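Local coordinates for protein nucleoporin nup120 (Schizosaccharomyces pombe, PDB 4GQ2) that serves as a structural component of the nuclear pore complex, whose nucleoporins can also act as docking partners for transiently associated nuclear transport factors, at residues Glu207-Leu219 with Lys260-Glu274. Numbering follows the deposited sequence.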
loop_
_atom_site.group_PDB
_atom_site.type_symbol
_atom_site.label_atom_id
_atom_site.label_comp_id
_atom_site.label_asym_id
_atom_site.label_seq_id
_atom_site.Cartn_x
_atom_site.Cartn_y
_atom_site.Cartn_z
ATOM N N GLU A 207 -22.312 -47.648 16.328
ATOM C CA GLU A 207 -23.204 -47.117 15.294
ATOM C C GLU A 207 -24.669 -47.435 15.580
ATOM O O GLU A 207 -24.980 -48.252 16.447
ATOM C CB GLU A 207 -22.824 -47.651 13.907
ATOM C CG GLU A 207 -21.327 -47.710 13.632
ATOM C CD GLU A 207 -21.003 -47.753 12.153
ATOM O OE1 GLU A 207 -20.140 -48.567 11.753
ATOM O OE2 GLU A 207 -21.611 -46.968 11.391
ATOM N N GLN A 208 -25.560 -46.765 14.856
ATOM C CA GLN A 208 -26.974 -47.125 14.827
ATOM C C GLN A 208 -27.451 -47.159 13.377
ATOM O O GLN A 208 -27.357 -46.161 12.656
ATOM C CB GLN A 208 -27.825 -46.158 15.658
ATOM C CG GLN A 208 -27.695 -46.344 17.163
ATOM C CD GLN A 208 -28.567 -45.393 17.967
ATOM O OE1 GLN A 208 -28.897 -44.294 17.521
ATOM N NE2 GLN A 208 -28.938 -45.815 19.167
ATOM N N HIS A 209 -27.933 -48.328 12.960
ATOM C CA HIS A 209 -28.486 -48.536 11.625
ATOM C C HIS A 209 -29.826 -47.858 11.570
ATOM O O HIS A 209 -30.710 -48.158 12.376
ATOM C CB HIS A 209 -28.639 -50.034 11.366
ATOM C CG HIS A 209 -28.447 -50.434 9.921
ATOM N ND1 HIS A 209 -27.329 -51.050 9.482
ATOM C CD2 HIS A 209 -29.281 -50.295 8.812
ATOM C CE1 HIS A 209 -27.438 -51.290 8.161
ATOM N NE2 HIS A 209 -28.635 -50.828 7.751
ATOM N N ILE A 210 -29.985 -46.920 10.641
ATOM C CA ILE A 210 -31.256 -46.213 10.481
ATOM C C ILE A 210 -31.996 -46.757 9.259
ATOM O O ILE A 210 -31.441 -46.825 8.161
ATOM C CB ILE A 210 -31.065 -44.680 10.411
ATOM C CG1 ILE A 210 -30.583 -44.146 11.766
ATOM C CG2 ILE A 210 -32.362 -43.987 10.003
ATOM C CD1 ILE A 210 -30.112 -42.706 11.742
ATOM N N ASP A 211 -33.255 -47.135 9.473
ATOM C CA ASP A 211 -34.015 -47.938 8.515
ATOM C C ASP A 211 -34.872 -47.143 7.531
ATOM O O ASP A 211 -35.583 -47.736 6.716
ATOM C CB ASP A 211 -34.880 -48.957 9.271
ATOM C CG ASP A 211 -34.047 -49.990 10.015
ATOM O OD1 ASP A 211 -33.220 -50.663 9.364
ATOM O OD2 ASP A 211 -34.219 -50.130 11.248
ATOM N N ASP A 212 -34.790 -45.812 7.599
ATOM C CA ASP A 212 -35.602 -44.918 6.758
ATOM C C ASP A 212 -37.076 -45.337 6.758
ATOM O O ASP A 212 -37.686 -45.508 5.697
ATOM C CB ASP A 212 -35.053 -44.852 5.321
ATOM C CG ASP A 212 -33.833 -43.950 5.189
ATOM O OD1 ASP A 212 -33.475 -43.258 6.165
ATOM O OD2 ASP A 212 -33.231 -43.928 4.094
ATOM N N SER A 213 -37.636 -45.488 7.958
ATOM C CA SER A 213 -38.962 -46.083 8.150
ATOM C C SER A 213 -40.131 -45.158 7.785
ATOM O O SER A 213 -40.947 -44.789 8.639
ATOM C CB SER A 213 -39.104 -46.608 9.586
ATOM O OG SER A 213 -38.875 -45.579 10.534
ATOM N N SER A 214 -40.202 -44.797 6.505
ATOM C CA SER A 214 -41.294 -43.986 5.974
ATOM C C SER A 214 -42.487 -44.877 5.616
ATOM O O SER A 214 -42.674 -45.251 4.453
ATOM C CB SER A 214 -40.818 -43.178 4.763
ATOM O OG SER A 214 -40.242 -44.017 3.777
ATOM N N TYR A 215 -43.275 -45.222 6.635
ATOM C CA TYR A 215 -44.442 -46.106 6.502
ATOM C C TYR A 215 -45.418 -45.639 5.420
ATOM O O TYR A 215 -45.769 -46.400 4.517
ATOM C CB TYR A 215 -45.166 -46.227 7.852
ATOM C CG TYR A 215 -44.796 -47.446 8.680
ATOM C CD1 TYR A 215 -43.474 -47.891 8.773
ATOM C CD2 TYR A 215 -45.775 -48.141 9.394
ATOM C CE1 TYR A 215 -43.144 -49.004 9.534
ATOM C CE2 TYR A 215 -45.454 -49.253 10.159
ATOM C CZ TYR A 215 -44.140 -49.680 10.226
ATOM O OH TYR A 215 -43.821 -50.784 10.985
ATOM N N LEU A 216 -45.840 -44.381 5.525
ATOM C CA LEU A 216 -46.725 -43.751 4.553
ATOM C C LEU A 216 -46.137 -42.424 4.089
ATOM O O LEU A 216 -45.350 -41.802 4.806
ATOM C CB LEU A 216 -48.103 -43.491 5.174
ATOM C CG LEU A 216 -48.984 -44.653 5.642
ATOM C CD1 LEU A 216 -50.142 -44.112 6.466
ATOM C CD2 LEU A 216 -49.498 -45.478 4.470
ATOM N N PHE A 217 -46.518 -41.996 2.888
ATOM C CA PHE A 217 -46.211 -40.640 2.441
ATOM C C PHE A 217 -47.442 -39.860 2.004
ATOM O O PHE A 217 -48.338 -40.401 1.352
ATOM C CB PHE A 217 -45.092 -40.595 1.382
ATOM C CG PHE A 217 -45.359 -41.402 0.136
ATOM C CD1 PHE A 217 -46.040 -40.844 -0.943
ATOM C CD2 PHE A 217 -44.867 -42.701 0.015
ATOM C CE1 PHE A 217 -46.258 -41.576 -2.103
ATOM C CE2 PHE A 217 -45.079 -43.436 -1.144
ATOM C CZ PHE A 217 -45.777 -42.873 -2.203
ATOM N N SER A 218 -47.476 -38.585 2.375
ATOM C CA SER A 218 -48.555 -37.692 1.976
ATOM C C SER A 218 -48.321 -37.086 0.583
ATOM O O SER A 218 -47.207 -37.136 0.040
ATOM C CB SER A 218 -48.762 -36.603 3.028
ATOM O OG SER A 218 -47.546 -35.944 3.324
ATOM N N LEU A 219 -49.389 -36.520 0.018
ATOM C CA LEU A 219 -49.402 -36.014 -1.353
ATOM C C LEU A 219 -50.547 -35.003 -1.536
ATOM O O LEU A 219 -51.467 -34.944 -0.711
ATOM C CB LEU A 219 -49.557 -37.191 -2.330
ATOM C CG LEU A 219 -49.205 -37.064 -3.814
ATOM C CD1 LEU A 219 -47.708 -36.882 -4.025
ATOM C CD2 LEU A 219 -49.703 -38.289 -4.566
ATOM N N LYS A 260 -38.359 -36.126 3.651
ATOM C CA LYS A 260 -38.529 -36.925 4.863
ATOM C C LYS A 260 -38.062 -36.196 6.118
ATOM O O LYS A 260 -37.040 -35.506 6.109
ATOM C CB LYS A 260 -37.756 -38.243 4.748
ATOM C CG LYS A 260 -37.851 -38.919 3.388
ATOM C CD LYS A 260 -37.265 -40.321 3.411
ATOM C CE LYS A 260 -37.458 -40.993 2.059
ATOM N NZ LYS A 260 -37.043 -42.422 2.056
ATOM N N VAL A 261 -38.818 -36.372 7.197
ATOM C CA VAL A 261 -38.429 -35.877 8.516
ATOM C C VAL A 261 -38.076 -37.059 9.416
ATOM O O VAL A 261 -38.933 -37.896 9.714
ATOM C CB VAL A 261 -39.554 -35.060 9.175
ATOM C CG1 VAL A 261 -39.047 -34.375 10.435
ATOM C CG2 VAL A 261 -40.111 -34.039 8.198
ATOM N N LEU A 262 -36.813 -37.129 9.832
ATOM C CA LEU A 262 -36.344 -38.201 10.705
ATOM C C LEU A 262 -36.261 -37.723 12.148
ATOM O O LEU A 262 -35.605 -36.719 12.440
ATOM C CB LEU A 262 -34.976 -38.706 10.249
ATOM C CG LEU A 262 -34.497 -40.014 10.883
ATOM C CD1 LEU A 262 -35.004 -41.210 10.090
ATOM C CD2 LEU A 262 -32.979 -40.038 10.973
ATOM N N ASP A 263 -36.929 -38.437 13.048
ATOM C CA ASP A 263 -36.893 -38.083 14.460
ATOM C C ASP A 263 -35.698 -38.755 15.119
ATOM O O ASP A 263 -35.672 -39.975 15.278
ATOM C CB ASP A 263 -38.194 -38.474 15.161
ATOM C CG ASP A 263 -38.252 -38.001 16.601
ATOM O OD1 ASP A 263 -37.719 -36.914 16.911
ATOM O OD2 ASP A 263 -38.839 -38.721 17.432
ATOM N N LEU A 264 -34.715 -37.940 15.495
ATOM C CA LEU A 264 -33.453 -38.426 16.054
ATOM C C LEU A 264 -33.570 -38.952 17.486
ATOM O O LEU A 264 -32.703 -39.696 17.947
ATOM C CB LEU A 264 -32.392 -37.326 15.991
ATOM C CG LEU A 264 -31.934 -36.885 14.603
ATOM C CD1 LEU A 264 -31.449 -35.445 14.654
ATOM C CD2 LEU A 264 -30.856 -37.812 14.058
ATOM N N SER A 265 -34.630 -38.561 18.192
ATOM C CA SER A 265 -34.879 -39.088 19.533
ATOM C C SER A 265 -35.213 -40.576 19.469
ATOM O O SER A 265 -34.826 -41.340 20.353
ATOM C CB SER A 265 -35.997 -38.313 20.239
ATOM O OG SER A 265 -37.211 -38.393 19.517
ATOM N N THR A 266 -35.904 -40.978 18.401
ATOM C CA THR A 266 -36.367 -42.358 18.233
ATOM C C THR A 266 -35.803 -43.068 16.990
ATOM O O THR A 266 -36.038 -44.266 16.801
ATOM C CB THR A 266 -37.909 -42.428 18.211
ATOM O OG1 THR A 266 -38.418 -41.568 17.183
ATOM C CG2 THR A 266 -38.492 -42.000 19.555
ATOM N N ASN A 267 -35.061 -42.328 16.159
ATOM C CA ASN A 267 -34.488 -42.830 14.887
ATOM C C ASN A 267 -35.504 -43.344 13.862
ATOM O O ASN A 267 -35.157 -44.126 12.967
ATOM C CB ASN A 267 -33.392 -43.876 15.130
ATOM C CG ASN A 267 -32.103 -43.266 15.648
ATOM O OD1 ASN A 267 -32.001 -42.049 15.832
ATOM N ND2 ASN A 267 -31.105 -44.114 15.886
ATOM N N GLN A 268 -36.749 -42.894 13.994
ATOM C CA GLN A 268 -37.814 -43.283 13.077
ATOM C C GLN A 268 -38.168 -42.122 12.154
ATOM O O GLN A 268 -38.000 -40.954 12.517
ATOM C CB GLN A 268 -39.063 -43.734 13.851
ATOM C CG GLN A 268 -38.829 -44.810 14.910
ATOM C CD GLN A 268 -38.374 -46.147 14.338
ATOM O OE1 GLN A 268 -38.887 -46.614 13.319
ATOM N NE2 GLN A 268 -37.409 -46.772 15.003
ATOM N N CYS A 269 -38.649 -42.447 10.956
ATOM C CA CYS A 269 -39.226 -41.443 10.073
ATOM C C CYS A 269 -40.650 -41.142 10.522
ATOM O O CYS A 269 -41.470 -42.052 10.655
ATOM C CB CYS A 269 -39.214 -41.906 8.621
ATOM S SG CYS A 269 -39.918 -40.696 7.473
ATOM N N VAL A 270 -40.928 -39.863 10.759
ATOM C CA VAL A 270 -42.212 -39.424 11.297
ATOM C C VAL A 270 -43.120 -38.913 10.189
ATOM O O VAL A 270 -44.346 -39.010 10.287
ATOM C CB VAL A 270 -42.053 -38.294 12.342
ATOM C CG1 VAL A 270 -43.231 -38.294 13.310
ATOM C CG2 VAL A 270 -40.750 -38.440 13.109
ATOM N N GLU A 271 -42.513 -38.363 9.142
ATOM C CA GLU A 271 -43.269 -37.737 8.067
ATOM C C GLU A 271 -42.519 -37.824 6.745
ATOM O O GLU A 271 -41.297 -37.712 6.702
ATOM C CB GLU A 271 -43.579 -36.279 8.421
ATOM C CG GLU A 271 -45.017 -35.865 8.137
ATOM C CD GLU A 271 -45.174 -35.079 6.852
ATOM O OE1 GLU A 271 -44.361 -35.273 5.923
ATOM O OE2 GLU A 271 -46.118 -34.264 6.776
ATOM N N THR A 272 -43.272 -38.041 5.674
ATOM C CA THR A 272 -42.716 -38.179 4.338
ATOM C C THR A 272 -43.670 -37.514 3.361
ATOM O O THR A 272 -44.886 -37.622 3.513
ATOM C CB THR A 272 -42.560 -39.660 3.950
ATOM O OG1 THR A 272 -42.105 -40.409 5.084
ATOM C CG2 THR A 272 -41.576 -39.823 2.811
ATOM N N ILE A 273 -43.119 -36.816 2.372
ATOM C CA ILE A 273 -43.921 -36.224 1.304
ATOM C C ILE A 273 -43.277 -36.527 -0.040
ATOM O O ILE A 273 -42.094 -36.256 -0.239
ATOM C CB ILE A 273 -44.053 -34.695 1.450
ATOM C CG1 ILE A 273 -44.612 -34.322 2.823
ATOM C CG2 ILE A 273 -44.928 -34.121 0.338
ATOM C CD1 ILE A 273 -44.393 -32.873 3.193
ATOM N N GLU A 274 -44.057 -37.093 -0.956
ATOM C CA GLU A 274 -43.605 -37.247 -2.332
ATOM C C GLU A 274 -43.739 -35.912 -3.055
ATOM O O GLU A 274 -44.798 -35.282 -3.030
ATOM C CB GLU A 274 -44.383 -38.349 -3.062
ATOM C CG GLU A 274 -43.977 -38.532 -4.521
ATOM C CD GLU A 274 -44.308 -39.907 -5.069
ATOM O OE1 GLU A 274 -45.475 -40.340 -4.956
ATOM O OE2 GLU A 274 -43.395 -40.551 -5.630
#
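Ser213 meets Gln268 and Cys269 through its hydroxyl. Its CB lies near Gln268 OE1. Its OG donates to Gln268 OE1 at 3.0 Å and accepts from Cys269 N at 3.2 Å. The donor stands above the plane of the Gln268 amide, while the N-H from Cys269 is nearly straight (163°). OG sits between the backbone N and the carbonyl carbon (chi1 57°), which brings it to both partners. Replacing the hydroxyl by an alanine's methyl is likely to leave Cys269 N and Gln268 OE1 without their shared mate and the Gln268 amide freer to turn.

Beside it, Ser214 CB rests 3.8 Å from Cys269 SG. At the hairpin turn, Asn267 ND2 donates to Gln208 OE1 at 2.8 Å, with the two amide planes almost perpendicular (86°). Lys195 holds Asn267 OD1. Ile210 CG2 and Leu262 CD1 meet tip to tip at 3.8 Å.

Further along, Thr272 O takes two bonds from Ser218, from N at 3.0 Å and from OG at 3.2 Å, on opposite faces of its plane. Phe217 runs alongside Glu274, and its ring also makes a cation-pi contact with Lys258.

Strand 204-210 is one edge strand of a four-stranded antiparallel sheet, and 268-274 is an edge strand of the next. The chain leaving strand 204-210 runs along 268-274, bridged to it at Ser218 and Ile273, an arrangement consistent with successive blades of a beta-propeller.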